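Asp/Glu-specific dipeptidyl-peptidase (Flavobacterium psychrophilum, PDB 5JXF) removes dipeptides from the N-terminus of oligopeptides as a serine peptidase of family S46, strictly requiring aspartate or glutamate at the P1 position. Local coordinates at residues P268-G273 with N672-N677; R313-K318 with E468-L473; Y401-D406 with K477-F482; N446-Q451 with A509-L514; Y589-G594 with I652-T657. All blocks are in the same frame, centred on the assembly; numbering follows the deposited sequence.

In the fold
Contacts 1 and 5 belong to the beta part of the chain, contacts 2, 3 and 4 to its helical part. The first two have centres 15 Å apart, draw on the same sheet and touch where Asn677 ND2 meets Thr657 CG2 at 4.0 Å. Thr657 itself touches the bound aspartate, and the side chain of Asn655 is about 10 Å from that ligand. Across the molecule, contacts 2 and 3 are neighbours, 16 Å between centres, whereas the centre of contact 4 is 27 Å from that of contact 2. The centre of contact 2 is 43 Å from that of contact 1, yet the side chain of Ala316 comes within about 14 Å of the bound arginine.

Contact 1. Residues P268-G273 with N672-N677; sequences PVSLDG and NLIGLN
Val269 and Leu673 form a single parallel beta bridge, with their CA atoms 4.7 Å apart. It ties the short strand 269-270 to the start of strand 673-680, in the part of the chain that has the chymotrypsin-like fold of S46 peptidases. Two backbone hydrogen bonds make the bridge, and both use Leu673. Its N gives to Pro268 O at 2.9 Å, with the donor in the carbonyl plane. Its O takes Ser270 N at 3.0 Å, this time with the donor tilted 20° from that plane. Val269 bonds through its backbone to Lys724 and Val726, so strand 269-270 sits between strand 725-726 and the sheet that holds strand 673-680. Just past the bridge, Ile674 and Gly675 both face Ala666, making a classic beta bulge.

The apolar contacts are modest. With CG of Leu673 trans to its backbone N (chi1 -169°), the branch lies where CD2 faces Val269 CG2, at 4.3 Å, and both side chains also reach Met703 of helix 703-713. Elsewhere along the pair, Ile674 CG2 rests against Ser270 CB at 3.8 Å.

Among the polar groups, the Asn672 and Pro268 side chains cross at about a right angle, with OD1 equally near CB and CG of the proline. The hydroxyl of Ser270 turns back to its own chain: with chi1 at 172°, OG lies beside the carbonyl carbon and accepts Asp272 N at 3.1 Å, an ST turn that bends the chain directly after the strand.

Contact 2. Residues R313-K318 with E468-L473; sequences REAALK and EQLVAL
Two long helices of the helical part of the enzyme, 295-325 and 460-477, run past each other here through Ala315 and Ala316 on one side and Gln469, Leu470 and Leu473 on the other. Ala315 is the focus. Its CB points at the opposite helix and is met by three side chains: CG of Gln469 at 3.5 Å, CD1 of Leu473 at 3.7 Å and CD1 of Leu470 at 4.0 Å. Gln469 touches with the aliphatic part of its chain. CG is trans to the backbone N (chi1 -176°), which brings it over the alanine methyl, and the chain then bends at chi2.

The helices are nearly antiparallel, 166° between their directions, and the axes of these short segments approach to 9.3 Å. Small alanines on the one helix receive the leucine branches of the other, so the contact is an antiparallel helix pair held by apolar side chains. Leu470 serves both alanines: its CD1 lies 3.8 Å from Ala316 N, against the backbone itself, and also touches the CB of each.

Behind Leu470 stands helix 386-415, with Val411 and Asn415 against its side chain, which makes this a three-helix meeting point. Arg313, a turn before Ala316 and facing away from helix 460-477, carries its guanidinium to the same third helix, where NE forms a salt bridge with Glu410, while NH1 gives to the carbonyl of Val341 in helix 328-357. Leu473, for its part, also packs on Glu311, one turn back along helix 295-325 from Ala315.

Contact 3. Residues Y401-D406 with K477-F482; sequences YAVSRD and KAPKEF
This is an apolar contact between a helix and a loop near the surface of the helical part: Tyr401, Val403 and Ser404 of helix 386-415 meet Pro479 and Phe482, which lie just beyond the end of helix 460-477. The aromatic pair leads. The Tyr401 and Phe482 rings form an oblique pair, with centroids 4.7 Å apart and planes at 40°. The nearest atoms are Tyr401 CE1 and Phe482 CZ, 3.4 Å apart, and Phe482 CE2 hangs over the rim of one tyrosine face. Although the first bond of the Tyr401 side chain leaves away from the loop, chi1 of -56° sets CG beside the backbone N, and from there the ring reaches across to the phenylalanine.

Pro479 makes the second patch. Its CD lies against Val403 CG1 at 3.6 Å, and its CG lies against Ser404 CB at 3.7 Å. The Ser404 oxygen points between the two loop residues: OG, trans to the backbone N, is 3.9 Å from Phe482 CB.

Pro479 and Phe482 stand at the two ends of a tight turn, whose last three residues form a 3-10 segment. A weak backbone bond from Phe482 N to Pro479 O accompanies it, and the turn presents both apolar groups to the same helix. Glu481 CG lies over one face of the Phe482 ring. Ile546 and Tyr550 add to the apolar surroundings of Tyr401, and Phe482 O takes a bond from Asn541. The arrangement is that of a short 3-10 turn following helix 460-477 and packed against the side of helix 386-415 through Pro479 and Phe482.

Contact 4. Residues N446-Q451 with A509-L514; sequences NLIKSQ and ANFKAL
The carbonyl O of Leu447, a residue whose side chain meets Phe511 across the contact, takes the hydroxyl of Ser450 at 2.8 Å; OG stands above the carbonyl plane. Weak backbone bonds from Ser450 N and Gln451 N converge on the same oxygen, so three donors grip it toward the C-terminal end of helix 437-450.

Between the helices, Phe511 carries most of the contact. With CG trans to the backbone N (chi1 179°), its ring reaches straight toward the other helix and enters between three side chains. Leu447 CD2 comes at the ring edge, close to the plane, 3.8 Å from CZ. Ile448 CG1 and Gln451 CG both approach CE2 obliquely, each at 3.9 Å. The Gln451 amide is turned 63° from the ring plane, and it is the methylene part of the chain that makes the touch. Beside the ring, Ile448 CG2 meets CG of Lys512. Putting an alanine in place of Phe511 would probably open a gap between the helices and leave Leu447 and Gln451 with no partner on segment 509-514.

Leu421 of helix 417-435 also touches both Phe511 and Gln451, and Tyr508 OH bonds to Ile448 O. With axes 10.7 Å apart and directions at 176°, the two segments form an almost exactly antiparallel helix pair, spaced by an inserted phenylalanine ring.

Contact 5. Residues Y589-G594 with I652-T657; sequences YGKVKG and IGTNHT
Val592 and Gly653 face each other as an antiparallel, non-hydrogen-bonded pair, their CA atoms 4.1 Å apart. The bonds lie on either side: Thr654 N to Lys591 O at 3.0 Å, and Lys593 N to Ile652 O at 3.1 Å. Ile652 O also receives a CA-H...O contact from Val592.

Thr654 extends the ladder with its side chain. Chi1 of 58° places OG1 between its backbone N and carbonyl carbon, where it accepts Lys591 N at 3.0 Å, so this one threonine binds both the N and the O of Lys591. OG1 is also 3.3 Å from Gly590 CA, on the side where a side chain at Gly590 would collide with it. A valine in place of Thr654 would probably leave Lys591 N without its OG1 acceptor and weaken the pairing beyond the bridge. Thr654 CG2 packs on Lys593 CB at 3.9 Å, while Lys593 NZ leads away to a salt bridge with Asp277. Ile652 CD1 lies 4.0 Å from Gly594 CA. Asn655 spends its ND2 on Thr280 and Asn698.

Strand 586-591 also pairs with 279-284, and 648-653 with 698-702 and 601-608; the bridge just beyond 586-591 brings it to 648-653, consistent with a closed barrel as in chymotrypsin-like peptidases. Tyr589 packs on helix 49-57, and Thr657, touching the bound aspartate, lies against Arg680 of strand 673-680.

Contact 1. Residues P268-G273 with N672-N677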
# COMPACT_ATOMS: atom_id res chain seq x y z
N PRO A 268 -36.93 6.81 1.41
CA PRO A 268 -36.93 6.03 0.17
C PRO A 268 -35.46 5.76 -0.20
O PRO A 268 -34.60 6.56 0.19
CB PRO A 268 -37.61 6.95 -0.84
CG PRO A 268 -38.20 8.08 -0.04
CD PRO A 268 -37.34 8.20 1.18
N VAL A 269 -35.20 4.67 -0.92
CA VAL A 269 -33.86 4.26 -1.30
C VAL A 269 -33.68 4.45 -2.80
O VAL A 269 -34.42 3.89 -3.60
CB VAL A 269 -33.59 2.78 -0.95
CG1 VAL A 269 -32.21 2.39 -1.42
CG2 VAL A 269 -33.74 2.55 0.55
N SER A 270 -32.69 5.26 -3.18
CA SER A 270 -32.40 5.52 -4.58
C SER A 270 -31.73 4.35 -5.32
O SER A 270 -30.93 3.63 -4.74
CB SER A 270 -31.50 6.75 -4.70
OG SER A 270 -31.07 6.92 -6.03
N LEU A 271 -32.07 4.16 -6.60
CA LEU A 271 -31.42 3.15 -7.45
C LEU A 271 -30.62 3.79 -8.57
O LEU A 271 -30.13 3.10 -9.45
CB LEU A 271 -32.44 2.20 -8.08
CG LEU A 271 -33.16 1.13 -7.27
CD1 LEU A 271 -34.39 0.62 -8.02
CD2 LEU A 271 -32.24 -0.01 -6.96
N ASP A 272 -30.50 5.12 -8.55
CA ASP A 272 -29.88 5.88 -9.62
C ASP A 272 -28.44 6.23 -9.27
O ASP A 272 -27.80 6.97 -10.00
CB ASP A 272 -30.66 7.17 -9.91
CG ASP A 272 -31.97 6.91 -10.64
OD1 ASP A 272 -32.31 5.72 -10.85
OD2 ASP A 272 -32.65 7.89 -11.01
N GLY A 273 -27.97 5.73 -8.13
CA GLY A 273 -26.59 5.86 -7.72
C GLY A 273 -26.02 7.25 -7.47
O GLY A 273 -26.76 8.24 -7.40
N ASN A 672 -33.39 11.30 -0.56
CA ASN A 672 -33.33 9.86 -0.79
C ASN A 672 -32.04 9.24 -0.30
O ASN A 672 -30.96 9.81 -0.46
CB ASN A 672 -33.49 9.55 -2.29
CG ASN A 672 -34.69 10.25 -2.89
OD1 ASN A 672 -35.84 9.88 -2.62
ND2 ASN A 672 -34.45 11.27 -3.69
N LEU A 673 -32.15 8.05 0.28
CA LEU A 673 -30.99 7.31 0.75
C LEU A 673 -30.12 6.84 -0.41
O LEU A 673 -30.59 6.09 -1.25
CB LEU A 673 -31.40 6.10 1.58
CG LEU A 673 -30.22 5.45 2.30
CD1 LEU A 673 -29.65 6.45 3.29
CD2 LEU A 673 -30.60 4.14 2.99
N ILE A 674 -28.85 7.25 -0.42
CA ILE A 674 -27.90 6.83 -1.47
C ILE A 674 -26.66 6.11 -0.91
O ILE A 674 -25.97 5.39 -1.65
CB ILE A 674 -27.41 8.03 -2.29
CG1 ILE A 674 -27.08 9.21 -1.36
CG2 ILE A 674 -28.42 8.41 -3.33
CD1 ILE A 674 -26.30 10.33 -2.04
N GLY A 675 -26.37 6.30 0.36
CA GLY A 675 -25.23 5.67 1.00
C GLY A 675 -25.46 5.35 2.47
O GLY A 675 -26.38 5.88 3.12
N LEU A 676 -24.62 4.47 2.98
CA LEU A 676 -24.61 4.13 4.41
C LEU A 676 -23.22 4.36 4.98
O LEU A 676 -22.29 3.64 4.64
CB LEU A 676 -25.05 2.69 4.58
CG LEU A 676 -24.89 1.99 5.91
CD1 LEU A 676 -25.78 2.62 6.98
CD2 LEU A 676 -25.24 0.54 5.71
N ASN A 677 -23.07 5.39 5.83
CA ASN A 677 -21.77 5.76 6.37
C ASN A 677 -21.19 4.69 7.26
O ASN A 677 -21.92 4.04 8.00
CB ASN A 677 -21.86 7.07 7.13
CG ASN A 677 -20.53 7.55 7.61
OD1 ASN A 677 -19.71 8.02 6.81
ND2 ASN A 677 -20.29 7.46 8.92

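Contact 2. Residues R313-K318 with E468-L473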
# COMPACT_ATOMS: atom_id res chain seq x y z
N ARG A 313 -2.35 -1.89 23.43
CA ARG A 313 -3.34 -2.63 22.64
C ARG A 313 -2.68 -3.57 21.62
O ARG A 313 -3.19 -4.66 21.33
CB ARG A 313 -4.29 -1.67 21.93
CG ARG A 313 -5.27 -0.98 22.88
CD ARG A 313 -6.31 -0.11 22.17
NE ARG A 313 -7.22 0.50 23.14
CZ ARG A 313 -8.54 0.59 22.98
NH1 ARG A 313 -9.11 0.12 21.87
NH2 ARG A 313 -9.28 1.17 23.92
N GLU A 314 -1.54 -3.16 21.07
CA GLU A 314 -0.86 -3.99 20.08
C GLU A 314 -0.45 -5.34 20.66
O GLU A 314 -0.66 -6.38 20.04
CB GLU A 314 0.38 -3.26 19.53
CG GLU A 314 1.05 -3.97 18.37
CD GLU A 314 1.95 -5.10 18.82
OE1 GLU A 314 2.51 -5.00 19.94
OE2 GLU A 314 2.07 -6.10 18.08
N ALA A 315 0.12 -5.32 21.86
CA ALA A 315 0.52 -6.55 22.52
C ALA A 315 -0.72 -7.43 22.80
O ALA A 315 -0.69 -8.63 22.54
CB ALA A 315 1.26 -6.24 23.80
N ALA A 316 -1.80 -6.82 23.30
CA ALA A 316 -3.04 -7.56 23.57
C ALA A 316 -3.62 -8.21 22.31
O ALA A 316 -4.00 -9.39 22.33
CB ALA A 316 -4.09 -6.63 24.19
N LEU A 317 -3.70 -7.43 21.24
CA LEU A 317 -4.28 -7.91 20.00
C LEU A 317 -3.44 -9.02 19.36
O LEU A 317 -3.99 -9.97 18.81
CB LEU A 317 -4.46 -6.75 19.01
CG LEU A 317 -5.49 -5.68 19.39
CD1 LEU A 317 -5.31 -4.45 18.53
CD2 LEU A 317 -6.91 -6.22 19.27
N LYS A 318 -2.12 -8.90 19.43
CA LYS A 318 -1.25 -9.91 18.81
C LYS A 318 -1.54 -11.26 19.45
O LYS A 318 -1.74 -12.26 18.75
CB LYS A 318 0.23 -9.54 18.94
N GLU A 468 0.07 -11.92 30.79
CA GLU A 468 1.51 -12.05 30.95
C GLU A 468 2.23 -10.96 30.16
O GLU A 468 3.28 -10.47 30.59
CB GLU A 468 1.96 -13.46 30.53
CG GLU A 468 3.29 -13.57 29.81
CD GLU A 468 3.63 -15.02 29.48
OE1 GLU A 468 2.94 -15.92 30.00
OE2 GLU A 468 4.60 -15.26 28.72
N GLN A 469 1.65 -10.54 29.04
CA GLN A 469 2.28 -9.55 28.18
C GLN A 469 2.01 -8.10 28.62
O GLN A 469 2.86 -7.23 28.46
CB GLN A 469 1.83 -9.76 26.74
CG GLN A 469 2.49 -8.85 25.72
CD GLN A 469 3.97 -9.14 25.53
OE1 GLN A 469 4.82 -8.62 26.25
NE2 GLN A 469 4.27 -9.98 24.54
N LEU A 470 0.83 -7.85 29.18
CA LEU A 470 0.42 -6.49 29.53
C LEU A 470 0.98 -6.03 30.89
O LEU A 470 1.34 -4.87 31.07
CB LEU A 470 -1.10 -6.37 29.54
CG LEU A 470 -1.74 -5.81 28.27
CD1 LEU A 470 -1.09 -6.42 27.02
CD2 LEU A 470 -3.21 -6.10 28.30
N VAL A 471 1.05 -6.96 31.83
CA VAL A 471 1.64 -6.67 33.13
C VAL A 471 3.13 -6.37 32.96
O VAL A 471 3.69 -5.52 33.66
CB VAL A 471 1.42 -7.83 34.12
CG1 VAL A 471 2.19 -7.60 35.40
CG2 VAL A 471 -0.07 -7.98 34.41
N ALA A 472 3.77 -7.05 32.01
CA ALA A 472 5.15 -6.76 31.65
C ALA A 472 5.30 -5.31 31.20
O ALA A 472 6.23 -4.62 31.61
CB ALA A 472 5.63 -7.71 30.56
N LEU A 473 4.38 -4.83 30.36
CA LEU A 473 4.48 -3.48 29.83
C LEU A 473 4.30 -2.41 30.91
O LEU A 473 5.02 -1.41 30.94
CB LEU A 473 3.46 -3.27 28.71
CG LEU A 473 3.71 -4.02 27.40
CD1 LEU A 473 2.45 -4.00 26.52
CD2 LEU A 473 4.91 -3.43 26.66

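Contact 3. Residues Y401-D406 with K477-F482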
# COMPACT_ATOMS: atom_id res chain seq x y z
N TYR A 401 0.68 11.63 35.45
CA TYR A 401 -0.52 11.00 35.98
C TYR A 401 -1.38 10.48 34.84
O TYR A 401 -1.81 9.33 34.86
CB TYR A 401 -1.31 11.99 36.84
CG TYR A 401 -0.48 12.56 37.95
CD1 TYR A 401 -0.35 11.90 39.16
CD2 TYR A 401 0.21 13.76 37.77
CE1 TYR A 401 0.43 12.42 40.17
CE2 TYR A 401 0.99 14.28 38.78
CZ TYR A 401 1.10 13.61 39.98
OH TYR A 401 1.87 14.13 40.98
N ALA A 402 -1.59 11.33 33.83
CA ALA A 402 -2.40 10.97 32.67
C ALA A 402 -1.87 9.71 31.99
O ALA A 402 -2.63 8.80 31.66
CB ALA A 402 -2.43 12.12 31.68
N VAL A 403 -0.56 9.66 31.81
CA VAL A 403 0.09 8.48 31.26
C VAL A 403 -0.14 7.26 32.15
O VAL A 403 -0.62 6.23 31.68
CB VAL A 403 1.60 8.73 31.10
CG1 VAL A 403 2.35 7.41 30.99
CG2 VAL A 403 1.86 9.60 29.88
N SER A 404 0.20 7.38 33.43
CA SER A 404 0.06 6.29 34.39
C SER A 404 -1.41 5.85 34.47
O SER A 404 -1.72 4.67 34.64
CB SER A 404 0.59 6.72 35.76
OG SER A 404 0.73 5.63 36.65
N ARG A 405 -2.31 6.81 34.33
CA ARG A 405 -3.73 6.51 34.28
C ARG A 405 -4.05 5.65 33.05
O ARG A 405 -4.78 4.66 33.15
CB ARG A 405 -4.54 7.80 34.24
CG ARG A 405 -6.01 7.60 34.38
CD ARG A 405 -6.71 8.93 34.33
NE ARG A 405 -8.16 8.78 34.20
CZ ARG A 405 -8.81 8.72 33.05
NH1 ARG A 405 -8.15 8.80 31.90
NH2 ARG A 405 -10.14 8.59 33.05
N ASP A 406 -3.51 6.04 31.90
CA ASP A 406 -3.75 5.31 30.66
C ASP A 406 -3.32 3.86 30.80
O ASP A 406 -4.03 2.94 30.39
CB ASP A 406 -3.03 5.96 29.49
CG ASP A 406 -3.74 7.19 28.98
OD1 ASP A 406 -4.96 7.33 29.24
OD2 ASP A 406 -3.08 8.01 28.30
N LYS A 477 7.46 0.00 31.16
CA LYS A 477 7.35 1.25 30.39
C LYS A 477 6.50 2.36 31.01
O LYS A 477 6.53 3.50 30.54
CB LYS A 477 6.81 0.94 28.98
CG LYS A 477 7.54 -0.19 28.28
CD LYS A 477 7.70 0.09 26.78
CE LYS A 477 9.17 0.31 26.41
NZ LYS A 477 9.37 0.95 25.07
N ALA A 478 5.76 2.05 32.07
CA ALA A 478 5.02 3.09 32.79
C ALA A 478 5.97 3.96 33.62
O ALA A 478 7.06 3.51 33.98
CB ALA A 478 3.97 2.46 33.68
N PRO A 479 5.56 5.21 33.92
CA PRO A 479 6.35 6.10 34.78
C PRO A 479 6.61 5.48 36.14
O PRO A 479 5.68 5.14 36.87
CB PRO A 479 5.47 7.35 34.90
CG PRO A 479 4.09 6.88 34.58
CD PRO A 479 4.28 5.83 33.53
N LYS A 480 7.89 5.34 36.48
CA LYS A 480 8.29 4.52 37.62
C LYS A 480 7.92 5.14 38.98
O LYS A 480 7.77 4.43 39.97
CB LYS A 480 9.80 4.25 37.55
CG LYS A 480 10.20 2.85 37.98
N GLU A 481 7.75 6.46 39.03
CA GLU A 481 7.49 7.14 40.31
C GLU A 481 6.07 6.92 40.85
O GLU A 481 5.75 7.39 41.95
CB GLU A 481 7.75 8.65 40.18
CG GLU A 481 6.95 9.36 39.10
CD GLU A 481 7.56 9.23 37.70
OE1 GLU A 481 8.49 8.42 37.52
OE2 GLU A 481 7.09 9.94 36.79
N PHE A 482 5.23 6.21 40.11
CA PHE A 482 3.88 5.89 40.58
C PHE A 482 3.57 4.39 40.45
O PHE A 482 2.43 3.96 40.64
CB PHE A 482 2.81 6.68 39.83
CG PHE A 482 3.04 8.17 39.80
CD1 PHE A 482 2.91 8.94 40.94
CD2 PHE A 482 3.36 8.81 38.60
CE1 PHE A 482 3.11 10.32 40.90
CE2 PHE A 482 3.56 10.18 38.55
CZ PHE A 482 3.44 10.94 39.71

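Contact 4. Residues N446-Q451 with A509-L514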
# COMPACT_ATOMS: atom_id res chain seq x y z
N ASN A 446 -26.69 -7.97 40.70
CA ASN A 446 -26.78 -7.45 39.35
C ASN A 446 -25.47 -7.68 38.60
O ASN A 446 -25.48 -7.92 37.39
CB ASN A 446 -27.15 -5.97 39.35
CG ASN A 446 -27.23 -5.39 37.95
OD1 ASN A 446 -26.26 -4.83 37.44
ND2 ASN A 446 -28.39 -5.54 37.31
N LEU A 447 -24.36 -7.61 39.32
CA LEU A 447 -23.05 -7.88 38.72
C LEU A 447 -22.92 -9.34 38.31
O LEU A 447 -22.35 -9.65 37.27
CB LEU A 447 -21.92 -7.53 39.69
CG LEU A 447 -20.53 -8.00 39.22
CD1 LEU A 447 -20.06 -7.20 38.00
CD2 LEU A 447 -19.52 -7.94 40.34
N ILE A 448 -23.46 -10.23 39.14
CA ILE A 448 -23.42 -11.67 38.86
C ILE A 448 -24.25 -12.05 37.63
O ILE A 448 -23.81 -12.85 36.81
CB ILE A 448 -23.91 -12.48 40.07
CG1 ILE A 448 -23.00 -12.24 41.27
CG2 ILE A 448 -23.97 -13.96 39.72
CD1 ILE A 448 -23.50 -12.87 42.56
N LYS A 449 -25.44 -11.48 37.49
CA LYS A 449 -26.29 -11.81 36.35
C LYS A 449 -25.73 -11.20 35.06
O LYS A 449 -26.07 -11.64 33.96
CB LYS A 449 -27.74 -11.36 36.58
CG LYS A 449 -27.94 -9.86 36.70
N SER A 450 -24.88 -10.19 35.20
CA SER A 450 -24.31 -9.54 34.03
C SER A 450 -23.00 -10.20 33.62
O SER A 450 -22.52 -9.99 32.50
CB SER A 450 -24.09 -8.05 34.29
OG SER A 450 -23.00 -7.85 35.17
N GLN A 451 -22.42 -10.99 34.51
CA GLN A 451 -21.18 -11.69 34.18
C GLN A 451 -21.46 -12.97 33.42
O GLN A 451 -20.54 -13.74 33.13
CB GLN A 451 -20.37 -11.98 35.43
CG GLN A 451 -19.71 -10.75 36.02
CD GLN A 451 -19.10 -9.85 34.96
OE1 GLN A 451 -18.03 -10.14 34.43
NE2 GLN A 451 -19.78 -8.75 34.64
N ALA A 509 -19.04 -20.50 37.61
CA ALA A 509 -19.49 -21.29 38.74
C ALA A 509 -18.65 -20.92 39.95
O ALA A 509 -19.16 -20.75 41.06
CB ALA A 509 -19.38 -22.77 38.44
N ASN A 510 -17.34 -20.81 39.72
CA ASN A 510 -16.44 -20.26 40.70
C ASN A 510 -16.93 -18.88 41.16
O ASN A 510 -17.32 -18.72 42.32
CB ASN A 510 -15.02 -20.19 40.13
CG ASN A 510 -14.26 -21.50 40.27
OD1 ASN A 510 -14.63 -22.36 41.07
ND2 ASN A 510 -13.21 -21.67 39.47
N PHE A 511 -16.93 -17.90 40.25
CA PHE A 511 -17.30 -16.51 40.57
C PHE A 511 -18.57 -16.37 41.43
O PHE A 511 -18.60 -15.51 42.32
CB PHE A 511 -17.48 -15.71 39.28
CG PHE A 511 -17.89 -14.27 39.50
CD1 PHE A 511 -16.98 -13.33 39.94
CD2 PHE A 511 -19.20 -13.86 39.27
CE1 PHE A 511 -17.37 -12.01 40.13
CE2 PHE A 511 -19.59 -12.55 39.46
CZ PHE A 511 -18.67 -11.63 39.89
N LYS A 512 -19.59 -17.18 41.17
CA LYS A 512 -20.82 -17.15 41.97
C LYS A 512 -20.57 -17.57 43.43
O LYS A 512 -21.17 -17.02 44.36
CB LYS A 512 -21.89 -18.07 41.36
CG LYS A 512 -22.56 -17.58 40.07
CD LYS A 512 -23.52 -18.65 39.56
CE LYS A 512 -24.25 -18.22 38.30
NZ LYS A 512 -25.08 -19.34 37.75
N ALA A 513 -19.69 -18.55 43.62
CA ALA A 513 -19.40 -19.09 44.94
C ALA A 513 -18.67 -18.06 45.80
O ALA A 513 -18.88 -17.99 47.01
CB ALA A 513 -18.57 -20.37 44.82
N LEU A 514 -17.81 -17.28 45.15
CA LEU A 514 -17.06 -16.24 45.83
C LEU A 514 -18.00 -15.17 46.38
O LEU A 514 -17.73 -14.58 47.43
CB LEU A 514 -16.05 -15.61 44.87
CG LEU A 514 -14.98 -14.66 45.43
CD1 LEU A 514 -14.01 -15.41 46.33
CD2 LEU A 514 -14.25 -13.98 44.29

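Contact 5. Residues Y589-G594 with I652-T657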
# COMPACT_ATOMS: atom_id res chain seq x y z
N TYR A 589 -22.85 17.85 5.71
CA TYR A 589 -23.09 17.73 4.28
C TYR A 589 -21.81 17.95 3.50
O TYR A 589 -20.82 18.43 4.03
CB TYR A 589 -24.13 18.73 3.81
CG TYR A 589 -23.87 20.09 4.38
CD1 TYR A 589 -24.43 20.46 5.60
CD2 TYR A 589 -23.06 21.01 3.73
CE1 TYR A 589 -24.18 21.68 6.16
CE2 TYR A 589 -22.82 22.27 4.29
CZ TYR A 589 -23.40 22.58 5.50
OH TYR A 589 -23.22 23.79 6.11
N GLY A 590 -21.86 17.65 2.21
CA GLY A 590 -20.73 17.89 1.35
C GLY A 590 -21.01 17.28 0.00
O GLY A 590 -22.14 17.37 -0.49
N LYS A 591 -20.01 16.64 -0.58
CA LYS A 591 -20.18 16.04 -1.89
C LYS A 591 -19.31 14.81 -2.09
O LYS A 591 -18.28 14.65 -1.44
CB LYS A 591 -19.89 17.09 -2.97
CG LYS A 591 -18.46 17.59 -2.92
CD LYS A 591 -18.32 18.96 -3.55
CE LYS A 591 -18.50 18.91 -5.05
NZ LYS A 591 -18.62 20.27 -5.63
N VAL A 592 -19.75 13.94 -2.99
CA VAL A 592 -18.96 12.81 -3.43
C VAL A 592 -17.68 13.35 -4.10
O VAL A 592 -17.73 14.05 -5.11
CB VAL A 592 -19.77 11.92 -4.41
CG1 VAL A 592 -18.93 10.76 -4.89
CG2 VAL A 592 -21.06 11.40 -3.74
N LYS A 593 -16.53 13.06 -3.50
CA LYS A 593 -15.27 13.65 -3.93
C LYS A 593 -14.10 12.75 -3.56
O LYS A 593 -13.96 12.37 -2.39
CB LYS A 593 -15.07 15.04 -3.30
CG LYS A 593 -14.01 15.90 -4.00
CD LYS A 593 -14.37 15.97 -5.47
CE LYS A 593 -13.91 17.23 -6.15
NZ LYS A 593 -14.69 17.39 -7.41
N GLY A 594 -13.23 12.45 -4.52
CA GLY A 594 -12.00 11.73 -4.22
C GLY A 594 -11.00 12.61 -3.51
O GLY A 594 -11.34 13.70 -3.04
N ILE A 652 -17.05 7.84 -1.30
CA ILE A 652 -16.54 8.73 -0.26
C ILE A 652 -16.94 10.18 -0.56
O ILE A 652 -17.09 10.55 -1.71
CB ILE A 652 -14.99 8.68 -0.12
CG1 ILE A 652 -14.30 8.73 -1.50
CG2 ILE A 652 -14.56 7.42 0.59
CD1 ILE A 652 -12.72 8.90 -1.42
N GLY A 653 -17.07 10.97 0.50
CA GLY A 653 -17.36 12.38 0.35
C GLY A 653 -16.72 13.28 1.39
O GLY A 653 -16.02 12.83 2.29
N THR A 654 -16.98 14.57 1.26
CA THR A 654 -16.41 15.56 2.15
C THR A 654 -17.27 15.80 3.40
O THR A 654 -17.22 16.87 3.98
CB THR A 654 -16.22 16.89 1.42
OG1 THR A 654 -17.48 17.34 0.91
CG2 THR A 654 -15.25 16.70 0.24
N ASN A 655 -18.04 14.80 3.83
CA ASN A 655 -18.81 14.94 5.06
C ASN A 655 -17.94 14.73 6.29
O ASN A 655 -17.09 13.86 6.31
CB ASN A 655 -19.98 13.95 5.08
CG ASN A 655 -20.82 14.00 3.84
OD1 ASN A 655 -21.63 14.91 3.66
ND2 ASN A 655 -20.66 13.00 2.97
N HIS A 656 -18.16 15.53 7.32
CA HIS A 656 -17.37 15.44 8.53
C HIS A 656 -18.06 14.51 9.52
O HIS A 656 -19.13 14.84 10.04
CB HIS A 656 -17.18 16.83 9.14
CG HIS A 656 -16.21 16.87 10.28
ND1 HIS A 656 -16.02 18.00 11.06
CD2 HIS A 656 -15.38 15.93 10.79
CE1 HIS A 656 -15.12 17.74 11.99
NE2 HIS A 656 -14.72 16.49 11.85
N THR A 657 -17.44 13.37 9.78
CA THR A 657 -17.98 12.36 10.69
C THR A 657 -16.98 11.95 11.77
O THR A 657 -15.82 12.34 11.73
CB THR A 657 -18.39 11.08 9.93
OG1 THR A 657 -17.28 10.62 9.15
CG2 THR A 657 -19.57 11.35 9.00